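Local coordinates for protein lipolytic enzyme (Clostridium thermocellum, PDB 2VPT) that probably removes acetyl groups from acetylated xylan, working as the catalytic domain of a cellulosomal family 3 carbohydrate esterase, at residues M9-S14 / S73-W78; D13-G18 / A126-W131; F88-G93 / N189-Y194; L102-L107 / P143-Q148; S162-Q165 / T170-S173. All blocks are in the same frame, centred on the assembly; numbering follows the deposited sequence. Where two conformers were deposited one is given.

Contact 1: residues M9-S14 / S73-W78; sequences MPVGDS and SNINNW
Met9 and Val11 both send their chains to helix 68-82 by the same first torsion: CG of Met9 lies opposite its own backbone N (chi1 -173°), and so does CG1 of Val11 (177°). From the helix, Trp78 and Ile75 come to meet them. Met9, built as selenomethionine, runs out straight as far as its selenium, crosses the Trp78 side chain at about a right angle and sets SE 4.1 Å from Trp78 CB. Its terminal methyl, near the carbonyl of Trp78, is modelled too close to the selenium for its exact place to be trusted. Val11 CG1 fills the next position, touching Ile75 CD1 at 4.1 Å and, near the plane of the indole and at its edge, Trp78 CZ3 at 4.2 Å. One face of that indole is covered from within the helix by Asn74 O, 3.6 Å above the plane, and the ring of His63 lies nearly parallel to it. The helix is kinked here, and the turn bond Trp78 N to Asn74 O is weak at 3.3 Å. Strand 9-12 and helix 73-78 run almost antiparallel, at 172°, with axes 11.2 Å apart, as fits a beta-alpha-beta crossover: the helix leads from strand 59-62 to strand 86-90, both of which pair in parallel with strand 5-12. No hydrogen bond joins the two segments. The peptides of Met9 and Val11 bond instead to strand 86-90, and between these two segments the attraction is dispersion and shape, without directional bonds.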
# COMPACT_ATOMS: atom_id res chain seq x y z
N MSE A 9 -1.87 -10.90 -13.09
CA MSE A 9 -2.24 -10.64 -11.71
C MSE A 9 -1.07 -10.95 -10.78
O MSE A 9 -0.74 -12.12 -10.56
CB MSE A 9 -3.43 -11.47 -11.29
CG MSE A 9 -3.94 -11.09 -9.90
SE MSE A 9 -5.40 -12.18 -9.31
CE MSE A 9 -6.19 -11.55 -9.90
N PRO A 10 -0.43 -9.91 -10.23
CA PRO A 10 0.59 -10.15 -9.20
C PRO A 10 -0.06 -10.49 -7.87
O PRO A 10 -0.79 -9.68 -7.32
CB PRO A 10 1.34 -8.81 -9.12
CG PRO A 10 0.87 -8.01 -10.29
CD PRO A 10 -0.53 -8.47 -10.54
N VAL A 11 0.19 -11.70 -7.37
CA VAL A 11 -0.41 -12.19 -6.13
C VAL A 11 0.72 -12.44 -5.13
O VAL A 11 1.67 -13.14 -5.43
CB VAL A 11 -1.18 -13.51 -6.35
CG1 VAL A 11 -1.72 -14.03 -5.03
CG2 VAL A 11 -2.28 -13.31 -7.34
N GLY A 12 0.62 -11.86 -3.94
CA GLY A 12 1.65 -12.12 -2.95
C GLY A 12 1.42 -11.41 -1.65
O GLY A 12 0.27 -11.05 -1.30
N ASP A 13 2.53 -11.21 -0.95
CA ASP A 13 2.55 -10.63 0.39
C ASP A 13 3.16 -9.23 0.35
O ASP A 13 2.98 -8.52 -0.64
CB ASP A 13 3.25 -11.61 1.36
CG ASP A 13 4.64 -12.00 0.92
OD1 ASP A 13 5.32 -11.22 0.21
OD2 ASP A 13 5.07 -13.12 1.30
N SER A 14 3.86 -8.80 1.39
CA SER A 14 4.38 -7.44 1.37
C SER A 14 5.44 -7.23 0.30
O SER A 14 5.72 -6.09 -0.05
CB SER A 14 4.94 -7.00 2.71
OG SER A 14 5.83 -7.94 3.19
N SER A 73 -7.87 -18.62 0.66
CA SER A 73 -9.22 -18.34 1.11
C SER A 73 -9.97 -17.36 0.19
O SER A 73 -11.20 -17.36 0.16
CB SER A 73 -9.15 -17.83 2.54
OG SER A 73 -10.40 -17.90 3.18
N ASN A 74 -9.23 -16.54 -0.57
CA ASN A 74 -9.84 -15.48 -1.37
C ASN A 74 -9.52 -15.53 -2.87
O ASN A 74 -10.23 -14.89 -3.65
CB ASN A 74 -9.43 -14.13 -0.81
CG ASN A 74 -9.87 -13.97 0.61
OD1 ASN A 74 -11.07 -13.87 0.89
ND2 ASN A 74 -8.92 -14.02 1.53
N ILE A 75 -8.50 -16.27 -3.28
CA ILE A 75 -8.01 -16.15 -4.65
C ILE A 75 -9.03 -16.60 -5.71
O ILE A 75 -9.01 -16.11 -6.84
CB ILE A 75 -6.68 -16.90 -4.81
CG1 ILE A 75 -5.95 -16.44 -6.09
CG2 ILE A 75 -6.89 -18.40 -4.73
CD1 ILE A 75 -4.49 -16.88 -6.13
N ASN A 76 -9.96 -17.49 -5.37
CA ASN A 76 -10.97 -17.90 -6.35
C ASN A 76 -11.78 -16.70 -6.78
O ASN A 76 -12.09 -16.54 -7.96
CB ASN A 76 -11.93 -18.95 -5.79
CG ASN A 76 -11.26 -20.26 -5.51
OD1 ASN A 76 -10.05 -20.43 -5.71
ND2 ASN A 76 -12.05 -21.22 -5.03
N ASN A 77 -12.10 -15.84 -5.82
CA ASN A 77 -12.84 -14.62 -6.13
C ASN A 77 -12.02 -13.64 -6.97
O ASN A 77 -12.54 -13.03 -7.92
CB ASN A 77 -13.32 -13.94 -4.85
CG ASN A 77 -14.27 -14.82 -4.06
OD1 ASN A 77 -15.07 -15.56 -4.62
ND2 ASN A 77 -14.19 -14.72 -2.74
N TRP A 78 -10.75 -13.48 -6.63
CA TRP A 78 -9.88 -12.58 -7.37
C TRP A 78 -9.74 -13.05 -8.82
O TRP A 78 -9.80 -12.26 -9.75
CB TRP A 78 -8.50 -12.52 -6.72
CG TRP A 78 -8.50 -12.05 -5.30
CD1 TRP A 78 -9.48 -11.37 -4.64
CD2 TRP A 78 -7.44 -12.21 -4.37
NE1 TRP A 78 -9.11 -11.13 -3.35
CE2 TRP A 78 -7.85 -11.61 -3.17
CE3 TRP A 78 -6.17 -12.78 -4.45
CZ2 TRP A 78 -7.04 -11.59 -2.03
CZ3 TRP A 78 -5.37 -12.76 -3.31
CH2 TRP A 78 -5.81 -12.17 -2.13

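Contact 2: residues D13-G18 / A126-W131; sequences DSCTEG and ADYYPW
Cys15, Tyr128 and Asp13 carry most of this buried contact between the short helix 14-17 and the loop that follows strand 122-126. Cys15 SG lies at two ring edges: it is 4.0 Å from Tyr128 CE1 and 3.9 Å from Tyr129 CE2, close to the plane of each ring, in sulfur-aromatic contacts with both. Tyr128 reaches past the sulfur to Asp13, the two side chains arriving from opposite directions. Its OH gives a short 2.6 Å hydrogen bond to Asp13 OD2, met on the syn side, and the ring and carboxylate planes are turned 42° apart. The other oxygen works on the helix: Cys15 N donates to Asp13 OD1 at 3.0 Å, on the anti side, which makes Asp13 the N-cap. With CG placed between its backbone N and carbonyl carbon (chi1 56°), Asp13 can fold back to that amide while OD2 still faces the tyrosine. The residues Gly12-Asp13-Ser14 match the GDS signature of GDSL hydrolases, and Ser14 OG bonds to His178 NE2, consistent with a catalytic serine. Tyr128 OH also accepts from Gly93 N, a second bond that would make the hydroxyl a stronger donor. The carboxylate is thus gripped through both oxygens, which fixes its rotation and ties the turn bearing Ser14 to the loop at Tyr128.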
# COMPACT_ATOMS: atom_id res chain seq x y z
N ASP A 13 2.53 -11.21 -0.95
CA ASP A 13 2.55 -10.63 0.39
C ASP A 13 3.16 -9.23 0.35
O ASP A 13 2.98 -8.52 -0.64
CB ASP A 13 3.25 -11.61 1.36
CG ASP A 13 4.64 -12.00 0.92
OD1 ASP A 13 5.32 -11.22 0.21
OD2 ASP A 13 5.07 -13.12 1.30
N SER A 14 3.86 -8.80 1.39
CA SER A 14 4.38 -7.44 1.37
C SER A 14 5.44 -7.23 0.30
O SER A 14 5.72 -6.09 -0.05
CB SER A 14 4.94 -7.00 2.71
OG SER A 14 5.83 -7.94 3.19
N CYS A 15 6.04 -8.31 -0.20
CA CYS A 15 7.02 -8.19 -1.27
C CYS A 15 6.39 -7.87 -2.61
O CYS A 15 7.07 -7.38 -3.51
CB CYS A 15 7.87 -9.45 -1.39
SG CYS A 15 8.80 -9.90 0.07
N THR A 16 5.10 -8.16 -2.76
CA THR A 16 4.32 -7.79 -3.95
C THR A 16 3.58 -6.47 -3.76
O THR A 16 3.49 -5.66 -4.69
CB THR A 16 3.36 -8.94 -4.34
OG1 THR A 16 4.15 -10.09 -4.68
CG2 THR A 16 2.48 -8.56 -5.53
N GLU A 17 3.05 -6.23 -2.56
CA GLU A 17 2.44 -4.94 -2.27
C GLU A 17 3.50 -3.84 -2.31
O GLU A 17 3.22 -2.73 -2.78
CB GLU A 17 1.68 -4.95 -0.95
CG GLU A 17 0.86 -3.68 -0.71
CD GLU A 17 -0.23 -3.85 0.34
OE1 GLU A 17 -0.06 -4.67 1.27
OE2 GLU A 17 -1.24 -3.13 0.21
N GLY A 18 4.70 -4.16 -1.84
CA GLY A 18 5.86 -3.28 -1.99
C GLY A 18 6.33 -2.52 -0.77
O GLY A 18 6.79 -1.38 -0.86
N ALA A 126 7.45 -17.84 -7.61
CA ALA A 126 8.75 -17.34 -7.20
C ALA A 126 9.21 -17.84 -5.83
O ALA A 126 8.39 -18.05 -4.93
CB ALA A 126 8.74 -15.82 -7.19
N ASP A 127 10.52 -18.00 -5.67
CA ASP A 127 11.12 -18.04 -4.34
C ASP A 127 11.55 -16.62 -3.90
O ASP A 127 11.22 -15.64 -4.58
CB ASP A 127 12.22 -19.11 -4.24
CG ASP A 127 13.49 -18.78 -4.98
OD1 ASP A 127 13.55 -17.75 -5.68
OD2 ASP A 127 14.45 -19.57 -4.83
N TYR A 128 12.24 -16.51 -2.77
CA TYR A 128 12.59 -15.22 -2.17
C TYR A 128 14.07 -14.90 -2.30
O TYR A 128 14.93 -15.77 -2.35
CB TYR A 128 12.20 -15.20 -0.68
CG TYR A 128 10.72 -15.14 -0.43
CD1 TYR A 128 10.13 -13.96 -0.03
CD2 TYR A 128 9.90 -16.26 -0.59
CE1 TYR A 128 8.76 -13.89 0.22
CE2 TYR A 128 8.54 -16.19 -0.36
CZ TYR A 128 7.98 -14.99 0.03
OH TYR A 128 6.61 -14.94 0.28
N TYR A 129 14.36 -13.60 -2.34
CA TYR A 129 15.72 -13.14 -2.10
C TYR A 129 16.14 -13.68 -0.72
O TYR A 129 15.30 -13.87 0.16
CB TYR A 129 15.80 -11.61 -2.17
CG TYR A 129 14.85 -10.89 -1.26
CD1 TYR A 129 15.25 -10.49 0.01
CD2 TYR A 129 13.53 -10.64 -1.64
CE1 TYR A 129 14.38 -9.85 0.87
CE2 TYR A 129 12.64 -10.00 -0.79
CZ TYR A 129 13.07 -9.60 0.47
OH TYR A 129 12.21 -8.95 1.33
N PRO A 130 17.43 -13.96 -0.53
CA PRO A 130 17.87 -14.68 0.68
C PRO A 130 18.02 -13.81 1.95
O PRO A 130 19.11 -13.72 2.53
CB PRO A 130 19.22 -15.25 0.23
CG PRO A 130 19.75 -14.19 -0.67
CD PRO A 130 18.54 -13.71 -1.45
N TRP A 131 16.92 -13.19 2.37
CA TRP A 131 16.92 -12.33 3.55
C TRP A 131 15.52 -12.31 4.15
O TRP A 131 14.56 -12.07 3.42
CB TRP A 131 17.33 -10.91 3.16
CG TRP A 131 17.58 -10.03 4.34
CD1 TRP A 131 16.75 -9.09 4.84
CD2 TRP A 131 18.75 -10.03 5.16
NE1 TRP A 131 17.33 -8.48 5.93
CE2 TRP A 131 18.56 -9.04 6.14
CE3 TRP A 131 19.94 -10.76 5.15
CZ2 TRP A 131 19.52 -8.77 7.13
CZ3 TRP A 131 20.89 -10.49 6.13
CH2 TRP A 131 20.68 -9.51 7.10

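Contact 3: residues F88-G93 / N189-Y194; sequences FLWIGG and NIWYKY
Phe88 lays its ring over one face of the Trp191 indole in an offset stack, the Phe88 and Trp191 six-membered ring centroids 4.8 Å apart and the planes inclined by 29°. The overlap is at the rims, and the two side chains run antiparallel alongside one another. The tightest approach is at the root of the phenylalanine, where Phe88 CB is 3.7 Å from Trp191 CZ3, with Phe88 CG equally close to the same CZ3. A first torsion of -77° puts CG of Trp191 beside its backbone N and sends the indole from the helix to the strand. There its far edge is met near the plane by two more groups: Trp90 CB, 4.2 Å from Trp191 CZ2, and the backbone carbonyl Leu89 O, 4.2 Å from Trp191 CH2. The strand alternates as expected. Phe88 and Trp90 point at helix 181-203, while Leu89 starts out on the other side of the sheet and packs on Leu110 and Ile114 of helix 104-117. No hydrogen bond spans the contact, and Trp191 has more surface buried here than any other residue. Tyr27 stacks on the same indole, Leu31 of helix 28-37 touches it, and Phe124 and Ala126 continue the apolar surface along the neighbouring strand. The axes of strand 88-90 and helix 189-194 run 12.2 Å apart at 130°. A mainly parallel sheet with the last helix on one face and helix 104-117 on the other is the three-layer alpha/beta/alpha sandwich of the SGNH hydrolases.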
# COMPACT_ATOMS: atom_id res chain seq x y z
N PHE A 88 1.41 -14.08 -11.33
CA PHE A 88 2.74 -14.04 -10.76
C PHE A 88 2.57 -14.27 -9.27
O PHE A 88 2.17 -13.36 -8.54
CB PHE A 88 3.41 -12.67 -10.95
CG PHE A 88 3.86 -12.34 -12.35
CD1 PHE A 88 3.97 -13.28 -13.36
CD2 PHE A 88 4.23 -11.03 -12.63
CE1 PHE A 88 4.43 -12.90 -14.63
CE2 PHE A 88 4.69 -10.66 -13.89
CZ PHE A 88 4.79 -11.60 -14.88
N LEU A 89 2.85 -15.48 -8.80
CA LEU A 89 2.61 -15.85 -7.40
C LEU A 89 3.92 -15.83 -6.62
O LEU A 89 4.90 -16.47 -6.99
CB LEU A 89 1.96 -17.24 -7.35
CG LEU A 89 1.62 -17.76 -5.95
CD1 LEU A 89 0.56 -16.90 -5.30
CD2 LEU A 89 1.17 -19.21 -6.01
N TRP A 90 3.93 -15.10 -5.51
CA TRP A 90 5.11 -14.97 -4.68
C TRP A 90 4.63 -14.96 -3.24
O TRP A 90 4.19 -13.93 -2.72
CB TRP A 90 5.89 -13.69 -5.05
CG TRP A 90 7.19 -13.54 -4.35
CD1 TRP A 90 7.84 -14.47 -3.59
CD2 TRP A 90 8.03 -12.38 -4.35
NE1 TRP A 90 9.00 -13.95 -3.10
CE2 TRP A 90 9.16 -12.67 -3.57
CE3 TRP A 90 7.94 -11.11 -4.94
CZ2 TRP A 90 10.17 -11.75 -3.36
CZ3 TRP A 90 8.96 -10.21 -4.73
CH2 TRP A 90 10.05 -10.53 -3.95
N ILE A 91 4.70 -16.13 -2.59
CA ILE A 91 4.00 -16.31 -1.31
C ILE A 91 4.64 -17.40 -0.47
O ILE A 91 5.31 -18.30 -0.99
CB ILE A 91 2.52 -16.62 -1.60
CG1 ILE A 91 1.60 -16.33 -0.40
CG2 ILE A 91 2.34 -18.03 -2.12
CD1 ILE A 91 1.47 -14.86 -0.04
N GLY A 92 4.46 -17.29 0.84
CA GLY A 92 4.84 -18.35 1.80
C GLY A 92 5.88 -17.93 2.81
O GLY A 92 6.10 -18.64 3.79
N GLY A 93 6.51 -16.79 2.61
CA GLY A 93 7.47 -16.30 3.56
C GLY A 93 6.84 -16.06 4.92
O GLY A 93 7.46 -16.30 5.95
N ASN A 189 14.20 -7.54 -12.78
CA ASN A 189 15.02 -8.10 -13.86
C ASN A 189 15.01 -9.62 -13.91
O ASN A 189 15.04 -10.20 -14.99
CB ASN A 189 16.42 -7.50 -13.84
CG ASN A 189 16.44 -6.13 -14.54
OD1 ASN A 189 16.21 -5.11 -13.93
ND2 ASN A 189 16.61 -6.14 -15.86
N ILE A 190 14.88 -10.26 -12.75
CA ILE A 190 14.79 -11.71 -12.70
C ILE A 190 13.41 -12.18 -13.16
O ILE A 190 13.29 -13.13 -13.92
CB ILE A 190 15.16 -12.26 -11.31
CG1 ILE A 190 16.60 -11.85 -10.93
CG2 ILE A 190 15.01 -13.78 -11.27
CD1 ILE A 190 16.93 -12.02 -9.46
N TRP A 191 12.33 -11.52 -12.72
CA TRP A 191 11.03 -11.83 -13.29
C TRP A 191 11.08 -11.74 -14.82
O TRP A 191 10.54 -12.60 -15.51
CB TRP A 191 9.94 -10.86 -12.81
CG TRP A 191 9.41 -11.10 -11.40
CD1 TRP A 191 9.75 -10.40 -10.30
CD2 TRP A 191 8.45 -12.08 -10.98
NE1 TRP A 191 9.05 -10.88 -9.20
CE2 TRP A 191 8.25 -11.90 -9.60
CE3 TRP A 191 7.73 -13.09 -11.63
CZ2 TRP A 191 7.37 -12.71 -8.86
CZ3 TRP A 191 6.87 -13.89 -10.90
CH2 TRP A 191 6.69 -13.68 -9.53
N TYR A 192 11.68 -10.66 -15.35
CA TYR A 192 11.77 -10.50 -16.79
C TYR A 192 12.48 -11.70 -17.42
O TYR A 192 11.97 -12.30 -18.35
CB TYR A 192 12.47 -9.18 -17.13
CG TYR A 192 12.58 -8.93 -18.62
CD1 TYR A 192 11.61 -8.21 -19.30
CD2 TYR A 192 13.65 -9.43 -19.35
CE1 TYR A 192 11.71 -7.97 -20.65
CE2 TYR A 192 13.76 -9.19 -20.70
CZ TYR A 192 12.78 -8.48 -21.35
OH TYR A 192 12.89 -8.24 -22.71
N LYS A 193 13.64 -12.03 -16.89
CA LYS A 193 14.43 -13.17 -17.39
C LYS A 193 13.59 -14.44 -17.54
O LYS A 193 13.63 -15.13 -18.57
CB LYS A 193 15.62 -13.41 -16.48
CG LYS A 193 16.42 -14.69 -16.76
CD LYS A 193 17.59 -14.80 -15.82
CE LYS A 193 18.27 -16.16 -15.97
NZ LYS A 193 19.40 -16.33 -15.06
N TYR A 194 12.83 -14.76 -16.50
CA TYR A 194 12.08 -16.02 -16.46
C TYR A 194 10.71 -15.98 -17.13
O TYR A 194 10.13 -17.01 -17.39
CB TYR A 194 11.97 -16.51 -15.00
CG TYR A 194 13.28 -17.10 -14.46
CD1 TYR A 194 13.55 -18.45 -14.60
CD2 TYR A 194 14.21 -16.32 -13.81
CE1 TYR A 194 14.73 -18.98 -14.14
CE2 TYR A 194 15.41 -16.86 -13.34
CZ TYR A 194 15.66 -18.20 -13.51
OH TYR A 194 16.84 -18.77 -13.05

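Contact 4: residues L102-L107 / P143-Q148; sequences LNATGL and PGIVQQ
Ile145 and the pair Ala104 and Leu107 make the apolar part of this contact, and it runs through one methyl. Ile145 CD1 sits 3.9 Å from Ala104 CB and 4.2 Å from Leu107 CD2, wedged between side chains one helical turn apart. CG1 of Ile145 stands beside its own backbone N (chi1 -69°), and the chain then extends to carry CD1 across to helix 104-117. Leu107 approaches that methyl at a slant. The backbones come fairly close, with Ala104 CA and Ile145 CA 7.6 Å apart. A second kind of touch is with a carbonyl: Ala104 O lies 3.7 Å from Ile145 CD1, so part of the isoleucine packs on main chain. No hydrogen bond crosses between the segments; those of 102-107 secure the start of its helix. Asn103 is the N-cap: Gly106 N donates to Asn103 OD1 at 2.8 Å, rather bent at the hydrogen (134°) and coming from well above the amide plane. In addition, Leu107 N bonds to Asn103 O at 3.0 Å. The amide nitrogen of Asn103 is used as well, on Asp95 OD1, which holds the cap at both ends of its amide. Around the contact, Leu107 also touches Ile68 of helix 68-82 and Ile91 just past strand 86-90, while Val146, next to Ile145, faces Val156 and Phe158 of strand 156-159. Helices 104-117 and 142-151 therefore lie side by side on one face of the sheet, in a partly buried contact about 15 Å, centre to centre, from the middle of the chain.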
# COMPACT_ATOMS: atom_id res chain seq x y z
N LEU A 102 7.15 -23.89 7.51
CA LEU A 102 7.37 -24.45 6.14
C LEU A 102 6.24 -25.05 5.30
O LEU A 102 6.11 -26.25 5.21
CB LEU A 102 8.60 -25.38 6.17
CG LEU A 102 9.62 -25.25 5.03
CD1 LEU A 102 9.00 -25.44 3.67
CD2 LEU A 102 10.36 -23.92 5.14
N ASN A 103 5.48 -24.19 4.60
CA ASN A 103 4.23 -24.62 4.03
C ASN A 103 4.32 -25.12 2.60
O ASN A 103 3.65 -24.61 1.69
CB ASN A 103 3.18 -23.51 4.18
CG ASN A 103 1.76 -24.04 4.15
OD1 ASN A 103 1.53 -25.25 4.02
ND2 ASN A 103 0.79 -23.13 4.28
N ALA A 104 5.13 -26.15 2.42
CA ALA A 104 5.24 -26.83 1.16
C ALA A 104 3.89 -27.37 0.69
O ALA A 104 3.51 -27.19 -0.46
CB ALA A 104 6.26 -27.95 1.28
N THR A 105 3.16 -28.04 1.59
CA THR A 105 1.87 -28.59 1.20
C THR A 105 0.86 -27.50 0.82
O THR A 105 0.09 -27.65 -0.14
CB THR A 105 1.28 -29.50 2.32
OG1 THR A 105 2.14 -30.63 2.49
CG2 THR A 105 -0.09 -29.97 1.94
N GLY A 106 0.86 -26.40 1.57
CA GLY A 106 -0.02 -25.28 1.28
C GLY A 106 0.26 -24.68 -0.09
O GLY A 106 -0.68 -24.40 -0.84
N LEU A 107 1.54 -24.52 -0.42
CA LEU A 107 1.91 -23.97 -1.74
C LEU A 107 1.45 -24.91 -2.86
O LEU A 107 0.87 -24.47 -3.85
CB LEU A 107 3.41 -23.72 -1.81
CG LEU A 107 3.89 -23.11 -3.14
CD1 LEU A 107 3.26 -21.72 -3.35
CD2 LEU A 107 5.41 -23.07 -3.16
N PRO A 143 11.42 -25.21 -5.90
CA PRO A 143 11.66 -25.76 -7.25
C PRO A 143 11.09 -27.16 -7.50
O PRO A 143 10.59 -27.46 -8.57
CB PRO A 143 13.18 -25.76 -7.38
CG PRO A 143 13.70 -24.96 -6.30
CD PRO A 143 12.66 -24.76 -5.26
N GLY A 144 11.19 -28.04 -6.49
CA GLY A 144 10.68 -29.39 -6.64
C GLY A 144 9.17 -29.46 -6.74
O GLY A 144 8.63 -30.26 -7.49
N ILE A 145 8.49 -28.59 -6.00
CA ILE A 145 7.04 -28.53 -6.06
C ILE A 145 6.61 -28.09 -7.46
O ILE A 145 5.72 -28.68 -8.08
CB ILE A 145 6.46 -27.55 -5.01
CG1 ILE A 145 6.64 -28.11 -3.59
CG2 ILE A 145 5.00 -27.28 -5.28
CD1 ILE A 145 6.63 -27.03 -2.53
N VAL A 146 7.25 -27.04 -7.98
CA VAL A 146 6.89 -26.55 -9.30
C VAL A 146 7.19 -27.60 -10.37
O VAL A 146 6.37 -27.85 -11.23
CB VAL A 146 7.60 -25.23 -9.62
CG1 VAL A 146 7.38 -24.85 -11.08
CG2 VAL A 146 7.09 -24.11 -8.68
N GLN A 147 8.35 -28.25 -10.27
CA GLN A 147 8.76 -29.22 -11.29
C GLN A 147 7.82 -30.43 -11.38
O GLN A 147 7.53 -30.90 -12.47
CB GLN A 147 10.19 -29.67 -11.06
CG GLN A 147 10.79 -30.45 -12.24
CD GLN A 147 10.89 -29.60 -13.50
OE1 GLN A 147 11.53 -28.54 -13.51
NE2 GLN A 147 10.26 -30.07 -14.57
N GLN A 148 7.34 -30.90 -10.22
CA GLN A 148 6.34 -31.98 -10.13
C GLN A 148 5.08 -31.66 -10.94
O GLN A 148 4.57 -32.49 -11.68
CB GLN A 148 6.02 -32.20 -8.64
CG GLN A 148 5.24 -33.45 -8.20
CD GLN A 148 5.37 -33.70 -6.69
OE1 GLN A 148 6.27 -33.16 -6.03
NE2 GLN A 148 4.48 -34.52 -6.13

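Contact 5: residues S162-Q165 / T170-S173; sequences SEIQ and TDIS
The connection between strand 156-159 and the last helix, 181-203, folds back on itself here, just ahead of Asp175 and His178, whose spacing matches the DxxH motif of GDSL hydrolases and which, with Ser14, are arranged like a catalytic triad. Ile164 and Gln165 on the way out face Asp171 on the way back. Little surface is buried, and most of it belongs to Asp171, whose CG stands beside its own backbone N (chi1 -61°), a torsion that turns the carboxylate to Gln165. Asp171 OD2 is 3.5 Å from the backbone carbonyl Gln165 O. Lys186 NZ, on helix 181-203, reaches both oxygens, with a salt bridge to Asp171 OD2 and a hydrogen bond to Gln165 O. The same OD2 also accepts from Asp167 N, within the turn that joins the two segments, so a buried charge is met by both a lysine and a peptide. The ammonium group thus bridges the two arms of this connection, and it would be expected to stabilise the negative form of the aspartate. Ile164 brings an apolar cover: drawn out straight (chi1 -173°), it ends with CD1 4.3 Å from Asp171 OD2. Its side chain otherwise packs on Tyr129 and Pro130 and on Ile187 and Ile190 of the last helix. The second carboxylate oxygen turns to its own neighbour, for Thr170 OG1 donates to Asp171 OD1 at 2.7 Å, reaching it from well above the carboxylate plane.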
# COMPACT_ATOMS: atom_id res chain seq x y z
N SER A 162 15.81 -15.99 -5.88
CA SER A 162 16.97 -16.22 -5.01
C SER A 162 18.32 -16.16 -5.72
O SER A 162 19.35 -16.12 -5.04
CB SER A 162 16.84 -17.56 -4.29
OG SER A 162 16.79 -18.64 -5.20
N GLU A 163 18.32 -16.13 -7.05
CA GLU A 163 19.57 -15.97 -7.82
C GLU A 163 20.07 -14.52 -7.84
O GLU A 163 21.16 -14.24 -8.37
CB GLU A 163 19.42 -16.53 -9.24
CG GLU A 163 18.84 -15.55 -10.26
CD GLU A 163 18.61 -16.17 -11.61
OE1 GLU A 163 18.47 -17.41 -11.71
OE2 GLU A 163 18.56 -15.41 -12.60
N ILE A 164 19.29 -13.61 -7.27
CA ILE A 164 19.71 -12.23 -7.06
C ILE A 164 21.14 -12.16 -6.54
O ILE A 164 21.53 -12.92 -5.66
CB ILE A 164 18.72 -11.48 -6.10
CG1 ILE A 164 19.06 -9.99 -6.01
CG2 ILE A 164 18.71 -12.14 -4.71
CD1 ILE A 164 17.95 -9.16 -5.36
N GLN A 165 21.92 -11.25 -7.14
CA GLN A 165 23.24 -10.90 -6.64
C GLN A 165 23.03 -10.02 -5.41
O GLN A 165 23.02 -8.79 -5.51
CB GLN A 165 24.04 -10.16 -7.73
CG GLN A 165 25.37 -9.52 -7.29
CD GLN A 165 25.28 -8.01 -6.98
OE1 GLN A 165 25.93 -7.52 -6.05
NE2 GLN A 165 24.49 -7.28 -7.77
N THR A 170 22.93 -2.49 -0.32
CA THR A 170 22.19 -1.76 -1.37
C THR A 170 20.73 -2.21 -1.52
O THR A 170 19.86 -1.41 -1.88
CB THR A 170 22.87 -1.89 -2.77
OG1 THR A 170 22.90 -3.27 -3.19
CG2 THR A 170 24.30 -1.34 -2.74
N ASP A 171 20.48 -3.49 -1.24
CA ASP A 171 19.22 -4.11 -1.66
C ASP A 171 18.14 -4.16 -0.59
O ASP A 171 17.01 -4.53 -0.89
CB ASP A 171 19.51 -5.54 -2.12
CG ASP A 171 20.46 -5.59 -3.31
OD1 ASP A 171 20.66 -4.54 -3.95
OD2 ASP A 171 20.98 -6.68 -3.62
N ILE A 172 18.49 -3.82 0.65
CA ILE A 172 17.55 -3.83 1.76
C ILE A 172 17.21 -2.41 2.19
O ILE A 172 18.09 -1.55 2.30
CB ILE A 172 18.09 -4.65 2.94
CG1 ILE A 172 18.23 -6.12 2.54
CG2 ILE A 172 17.18 -4.52 4.18
CD1 ILE A 172 16.93 -6.79 2.00
N SER A 173 15.93 -2.16 2.43
CA SER A 173 15.43 -0.85 2.79
C SER A 173 15.78 -0.46 4.22
O SER A 173 16.33 -1.25 4.99
CB SER A 173 13.91 -0.81 2.62
OG SER A 173 13.28 -1.44 3.71

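Contacts 1 and 3 meet in the sheet, where Val11 N lies 2.8 Å from Phe88 O; contact 1 packs a helix on one face of it, contact 3 on the other. Contact 2 starts where contact 1 ends, sharing Asp13 and the probable nucleophile Ser14, and its centre is 8 Å from that of contact 3, with Tyr128 OH 3.0 Å from Gly93 N. Contact 5 touches both: Ser162 OG is 2.5 Å from Asp127 OD2, and Lys193 NZ makes a 2.8 Å salt bridge with Glu163 OE2. Contact 4 reaches contact 3 through Leu107 and Ile91. The calcium ion, bound at Asp43, Phe44, Asp57 and Asp59, lies about 10 Å from the Met9 side chain.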